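Local atomic coordinates of bifunctional pinoresinol-lariciresinol reductase 1 (Thuja plicata, PDB entry 1QYD), a protein that reduces pinoresinol to lariciresinol and lariciresinol on to secoisolariciresinol with NADPH, an enantioselective two-step conversion in lignan biosynthesis. Residues A[119-131]-A[266-280]. Sequence-based numbering, arbitrary orientation.
Sequences MDPDIMEHALQPG and KIVRCHLYQIFFRGD
Met-119 lays its CE methyl on helix 272-275, 3.6 Å from Gln-274 CB and equally near Ile-275 CG1. Its chain bends at chi3 (111°), which turns CE onto these two residues. SD sits at the edge of the His-271 ring, 5.4 Å from the ring centroid. The Gln-274 side chain reaches across to 119-131, and its amide lies against Ala-127 and the backbone at Leu-128. With an alanine in place of Gln-274, the space beside Ala-127 CB and Leu-128 CB is likely to be left unfilled. Leu-128 puts CD1 3.6 Å from Cys-270 CB, and the same methyl lies by the Arg-278 guanidinium. Arg-278 NH2 also donates a hydrogen bond to Tyr-273 O, from above the carbonyl plane. Pro-130 follows a cis peptide bond, and its ring crosses the aliphatic chain of Lys-266 at about a right angle. At the other end, His-126 NE2 gives Asp-280 OD1 a weak hydrogen bond of 3.0 Å. Glu-125 OE1 lies 3.3 Å from Asp-280 OD1, like charges that a protonated His-126 might ease. The contact joins the loop after strand 111-113 of the Rossmann-type sheet to the segment carrying His-271, the inferred substrate-binding residue, with the Met-119 side chain about 7 Å from that of Lys-138, the inferred proton acceptor.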
loop_
_atom_site.group_PDB
_atom_site.type_symbol
_atom_site.label_atom_id
_atom_site.label_comp_id
_atom_site.label_asym_id
_atom_site.label_seq_id
_atom_site.Cartn_x
_atom_site.Cartn_y
_atom_site.Cartn_z
ATOM N N MET A 119 -3.093 -17.105 -7.765
ATOM C CA MET A 119 -1.851 -17.846 -7.596
ATOM C C MET A 119 -1.476 -18.681 -6.369
ATOM O O MET A 119 -0.642 -19.593 -6.491
ATOM C CB MET A 119 -0.676 -16.917 -7.785
ATOM C CG MET A 119 -0.517 -16.356 -9.176
ATOM S SD MET A 119 1.151 -15.686 -9.407
ATOM C CE MET A 119 1.701 -16.917 -10.546
ATOM N N ASP A 120 -2.040 -18.358 -5.197
ATOM C CA ASP A 120 -1.801 -18.946 -3.873
ATOM C C ASP A 120 -0.569 -18.380 -3.156
ATOM O O ASP A 120 0.552 -18.887 -3.276
ATOM C CB ASP A 120 -1.666 -20.487 -3.924
ATOM C CG ASP A 120 -1.628 -21.203 -2.571
ATOM O OD1 ASP A 120 -1.895 -22.396 -2.519
ATOM O OD2 ASP A 120 -1.331 -20.609 -1.548
ATOM N N PRO A 121 -0.807 -17.392 -2.267
ATOM C CA PRO A 121 0.208 -16.622 -1.582
ATOM C C PRO A 121 1.276 -17.331 -0.783
ATOM O O PRO A 121 2.441 -16.931 -0.850
ATOM C CB PRO A 121 -0.593 -15.668 -0.746
ATOM C CG PRO A 121 -1.886 -16.378 -0.533
ATOM C CD PRO A 121 -2.125 -16.856 -1.931
ATOM N N ASP A 122 0.954 -18.362 -0.014
ATOM C CA ASP A 122 2.037 -18.966 0.726
ATOM C C ASP A 122 2.632 -20.197 0.063
ATOM O O ASP A 122 3.251 -21.043 0.717
ATOM C CB ASP A 122 1.557 -19.260 2.147
ATOM C CG ASP A 122 0.339 -20.123 2.300
ATOM O OD1 ASP A 122 -0.370 -19.901 3.270
ATOM O OD2 ASP A 122 0.099 -21.010 1.486
ATOM N N ILE A 123 2.388 -20.283 -1.266
ATOM C CA ILE A 123 3.078 -21.251 -2.114
ATOM C C ILE A 123 4.178 -20.358 -2.661
ATOM O O ILE A 123 4.098 -19.602 -3.637
ATOM C CB ILE A 123 2.168 -21.824 -3.246
ATOM C CG1 ILE A 123 1.532 -23.119 -2.720
ATOM C CG2 ILE A 123 2.941 -22.138 -4.537
ATOM C CD1 ILE A 123 2.460 -24.335 -2.455
ATOM N N MET A 124 5.153 -20.469 -1.745
ATOM C CA MET A 124 6.430 -19.794 -1.701
ATOM C C MET A 124 6.373 -18.276 -1.837
ATOM O O MET A 124 6.735 -17.520 -0.932
ATOM C CB MET A 124 7.366 -20.351 -2.800
ATOM C CG MET A 124 7.863 -21.777 -2.754
ATOM S SD MET A 124 8.614 -22.146 -1.144
ATOM C CE MET A 124 7.442 -23.311 -0.493
ATOM N N GLU A 125 5.856 -17.900 -3.017
ATOM C CA GLU A 125 5.917 -16.592 -3.634
ATOM C C GLU A 125 7.080 -15.704 -3.129
ATOM O O GLU A 125 7.052 -14.813 -2.272
ATOM C CB GLU A 125 4.532 -15.948 -3.494
ATOM C CG GLU A 125 3.362 -16.734 -4.140
ATOM C CD GLU A 125 3.296 -17.145 -5.626
ATOM O OE1 GLU A 125 4.111 -16.765 -6.470
ATOM O OE2 GLU A 125 2.365 -17.879 -5.952
ATOM N N HIS A 126 8.131 -16.331 -3.695
ATOM C CA HIS A 126 9.577 -16.100 -3.850
ATOM C C HIS A 126 9.814 -15.036 -4.923
ATOM O O HIS A 126 10.929 -14.801 -5.384
ATOM C CB HIS A 126 10.209 -17.416 -4.309
ATOM C CG HIS A 126 9.302 -18.051 -5.384
ATOM N ND1 HIS A 126 8.297 -18.883 -5.138
ATOM C CD2 HIS A 126 9.269 -17.781 -6.735
ATOM C CE1 HIS A 126 7.665 -19.104 -6.258
ATOM N NE2 HIS A 126 8.248 -18.441 -7.224
ATOM N N ALA A 127 8.662 -14.523 -5.362
ATOM C CA ALA A 127 8.374 -13.606 -6.430
ATOM C C ALA A 127 9.139 -12.319 -6.528
ATOM O O ALA A 127 9.549 -11.714 -5.535
ATOM C CB ALA A 127 6.913 -13.267 -6.356
ATOM N N LEU A 128 9.287 -11.944 -7.805
ATOM C CA LEU A 128 9.937 -10.707 -8.202
ATOM C C LEU A 128 9.011 -9.597 -7.711
ATOM O O LEU A 128 7.787 -9.739 -7.740
ATOM C CB LEU A 128 10.063 -10.597 -9.733
ATOM C CG LEU A 128 10.704 -11.679 -10.624
ATOM C CD1 LEU A 128 10.057 -11.623 -12.013
ATOM C CD2 LEU A 128 12.216 -11.504 -10.671
ATOM N N GLN A 129 9.578 -8.489 -7.236
ATOM C CA GLN A 129 8.834 -7.331 -6.747
ATOM C C GLN A 129 8.375 -6.489 -7.962
ATOM O O GLN A 129 8.905 -6.762 -9.054
ATOM C CB GLN A 129 9.767 -6.527 -5.801
ATOM C CG GLN A 129 10.635 -7.289 -4.760
ATOM C CD GLN A 129 11.738 -8.216 -5.323
ATOM O OE1 GLN A 129 12.597 -7.820 -6.129
ATOM N NE2 GLN A 129 11.723 -9.498 -4.933
ATOM N N PRO A 130 7.429 -5.491 -7.944
ATOM C CA PRO A 130 6.611 -4.988 -6.830
ATOM C C PRO A 130 5.441 -5.859 -6.443
ATOM O O PRO A 130 5.157 -5.968 -5.249
ATOM C CB PRO A 130 6.107 -3.635 -7.249
ATOM C CG PRO A 130 6.919 -3.271 -8.451
ATOM C CD PRO A 130 7.137 -4.628 -9.088
ATOM N N GLY A 131 4.797 -6.432 -7.488
ATOM C CA GLY A 131 3.646 -7.343 -7.462
ATOM C C GLY A 131 3.747 -8.582 -6.576
ATOM O O GLY A 131 2.940 -9.506 -6.652
ATOM N N LYS A 266 4.725 -2.977 -13.724
ATOM C CA LYS A 266 5.617 -4.049 -13.361
ATOM C C LYS A 266 5.041 -4.909 -12.245
ATOM O O LYS A 266 5.754 -5.708 -11.646
ATOM C CB LYS A 266 6.970 -3.518 -12.940
ATOM C CG LYS A 266 7.040 -2.319 -12.053
ATOM C CD LYS A 266 8.457 -2.312 -11.530
ATOM C CE LYS A 266 8.871 -0.918 -11.069
ATOM N NZ LYS A 266 9.212 -0.080 -12.212
ATOM N N ILE A 267 3.750 -4.753 -11.914
ATOM C CA ILE A 267 3.048 -5.651 -10.993
ATOM C C ILE A 267 2.440 -6.690 -11.909
ATOM O O ILE A 267 2.563 -7.873 -11.618
ATOM C CB ILE A 267 1.879 -4.989 -10.209
ATOM C CG1 ILE A 267 2.417 -4.066 -9.153
ATOM C CG2 ILE A 267 1.026 -6.052 -9.498
ATOM C CD1 ILE A 267 1.236 -3.360 -8.449
ATOM N N VAL A 268 1.784 -6.281 -13.002
ATOM C CA VAL A 268 1.200 -7.226 -13.947
ATOM C C VAL A 268 2.274 -8.031 -14.649
ATOM O O VAL A 268 2.079 -9.212 -14.920
ATOM C CB VAL A 268 0.301 -6.506 -15.016
ATOM C CG1 VAL A 268 -0.780 -5.765 -14.225
ATOM C CG2 VAL A 268 1.067 -5.560 -15.951
ATOM N N ARG A 269 3.398 -7.371 -14.955
ATOM C CA ARG A 269 4.605 -8.054 -15.399
ATOM C C ARG A 269 5.213 -8.532 -14.078
ATOM O O ARG A 269 5.176 -7.769 -13.121
ATOM C CB ARG A 269 5.540 -7.070 -16.144
ATOM C CG ARG A 269 4.996 -6.660 -17.528
ATOM C CD ARG A 269 5.905 -5.788 -18.391
ATOM N NE ARG A 269 5.169 -5.306 -19.569
ATOM C CZ ARG A 269 5.102 -4.004 -19.924
ATOM N NH1 ARG A 269 5.722 -3.037 -19.234
ATOM N NH2 ARG A 269 4.323 -3.618 -20.934
ATOM N N CYS A 270 5.728 -9.754 -13.934
ATOM C CA CYS A 270 6.234 -10.356 -12.688
ATOM C C CYS A 270 5.087 -10.717 -11.788
ATOM O O CYS A 270 4.889 -10.296 -10.648
ATOM C CB CYS A 270 7.209 -9.466 -11.855
ATOM S SG CYS A 270 6.633 -8.017 -10.944
ATOM N N HIS A 271 4.371 -11.614 -12.445
ATOM C CA HIS A 271 3.115 -12.209 -12.040
ATOM C C HIS A 271 2.920 -12.956 -13.333
ATOM O O HIS A 271 2.979 -14.172 -13.379
ATOM C CB HIS A 271 2.116 -11.074 -11.778
ATOM C CG HIS A 271 0.651 -11.267 -12.095
ATOM N ND1 HIS A 271 -0.078 -10.389 -12.768
ATOM C CD2 HIS A 271 -0.142 -12.323 -11.728
ATOM C CE1 HIS A 271 -1.290 -10.882 -12.814
ATOM N NE2 HIS A 271 -1.329 -12.043 -12.190
ATOM N N LEU A 272 2.812 -12.219 -14.429
ATOM C CA LEU A 272 2.805 -12.786 -15.760
ATOM C C LEU A 272 4.146 -13.453 -16.013
ATOM O O LEU A 272 4.296 -14.307 -16.883
ATOM C CB LEU A 272 2.578 -11.661 -16.702
ATOM C CG LEU A 272 2.462 -11.881 -18.163
ATOM C CD1 LEU A 272 1.226 -12.666 -18.502
ATOM C CD2 LEU A 272 2.386 -10.518 -18.805
ATOM N N TYR A 273 5.136 -13.016 -15.238
ATOM C CA TYR A 273 6.455 -13.579 -15.280
ATOM C C TYR A 273 6.587 -14.695 -14.243
ATOM O O TYR A 273 7.487 -15.519 -14.346
ATOM C CB TYR A 273 7.448 -12.409 -15.091
ATOM C CG TYR A 273 7.585 -11.519 -16.359
ATOM C CD1 TYR A 273 8.833 -11.393 -16.996
ATOM C CD2 TYR A 273 6.489 -10.864 -16.950
ATOM C CE1 TYR A 273 8.990 -10.651 -18.176
ATOM C CE2 TYR A 273 6.633 -10.122 -18.135
ATOM C CZ TYR A 273 7.884 -10.021 -18.745
ATOM O OH TYR A 273 8.036 -9.317 -19.933
ATOM N N GLN A 274 5.695 -14.821 -13.252
ATOM C CA GLN A 274 5.700 -15.950 -12.327
ATOM C C GLN A 274 4.864 -17.052 -12.952
ATOM O O GLN A 274 5.178 -18.217 -12.759
ATOM C CB GLN A 274 5.068 -15.596 -11.003
ATOM C CG GLN A 274 5.410 -14.238 -10.396
ATOM C CD GLN A 274 6.784 -14.004 -9.785
ATOM O OE1 GLN A 274 7.515 -14.903 -9.353
ATOM N NE2 GLN A 274 7.146 -12.730 -9.695
ATOM N N ILE A 275 3.763 -16.722 -13.657
ATOM C CA ILE A 275 2.922 -17.628 -14.461
ATOM C C ILE A 275 3.687 -18.344 -15.631
ATOM O O ILE A 275 3.743 -19.580 -15.725
ATOM C CB ILE A 275 1.715 -16.824 -15.073
ATOM C CG1 ILE A 275 0.819 -16.270 -14.020
ATOM C CG2 ILE A 275 0.813 -17.731 -15.878
ATOM C CD1 ILE A 275 -0.265 -15.361 -14.643
ATOM N N PHE A 276 4.287 -17.575 -16.563
ATOM C CA PHE A 276 4.937 -18.133 -17.751
ATOM C C PHE A 276 6.469 -17.960 -17.764
ATOM O O PHE A 276 6.998 -17.375 -18.716
ATOM C CB PHE A 276 4.336 -17.479 -19.051
ATOM C CG PHE A 276 2.813 -17.342 -19.197
ATOM C CD1 PHE A 276 2.036 -18.438 -19.537
ATOM C CD2 PHE A 276 2.196 -16.097 -18.984
ATOM C CE1 PHE A 276 0.652 -18.296 -19.665
ATOM C CE2 PHE A 276 0.808 -15.950 -19.110
ATOM C CZ PHE A 276 0.033 -17.055 -19.454
ATOM N N PHE A 277 7.203 -18.426 -16.726
ATOM C CA PHE A 277 8.669 -18.438 -16.626
ATOM C C PHE A 277 9.204 -19.269 -15.466
ATOM O O PHE A 277 10.152 -20.043 -15.664
ATOM C CB PHE A 277 9.311 -17.086 -16.400
ATOM C CG PHE A 277 9.572 -16.277 -17.648
ATOM C CD1 PHE A 277 8.948 -15.027 -17.798
ATOM C CD2 PHE A 277 10.409 -16.785 -18.650
ATOM C CE1 PHE A 277 9.154 -14.286 -18.954
ATOM C CE2 PHE A 277 10.610 -16.027 -19.805
ATOM C CZ PHE A 277 9.983 -14.784 -19.956
ATOM N N ARG A 278 8.693 -19.004 -14.237
ATOM C CA ARG A 278 9.009 -19.752 -13.019
ATOM C C ARG A 278 7.872 -20.740 -12.766
ATOM O O ARG A 278 7.933 -21.605 -11.886
ATOM C CB ARG A 278 9.163 -18.823 -11.789
ATOM C CG ARG A 278 10.585 -18.373 -11.381
ATOM C CD ARG A 278 11.385 -17.567 -12.441
ATOM N NE ARG A 278 10.684 -16.369 -12.898
ATOM C CZ ARG A 278 11.233 -15.271 -13.458
ATOM N NH1 ARG A 278 12.547 -15.127 -13.683
ATOM N NH2 ARG A 278 10.403 -14.272 -13.793
ATOM N N GLY A 279 6.798 -20.613 -13.555
ATOM C CA GLY A 279 5.697 -21.561 -13.593
ATOM C C GLY A 279 4.907 -21.840 -12.333
ATOM O O GLY A 279 4.445 -22.964 -12.196
ATOM N N ASP A 280 4.680 -20.858 -11.449
ATOM C CA ASP A 280 3.880 -21.035 -10.234
ATOM C C ASP A 280 2.397 -21.419 -10.349
ATOM O O ASP A 280 1.632 -21.211 -9.399
ATOM C CB ASP A 280 3.975 -19.765 -9.393
ATOM C CG ASP A 280 5.379 -19.428 -8.946
ATOM O OD1 ASP A 280 5.720 -18.241 -8.911
ATOM O OD2 ASP A 280 6.113 -20.359 -8.616
#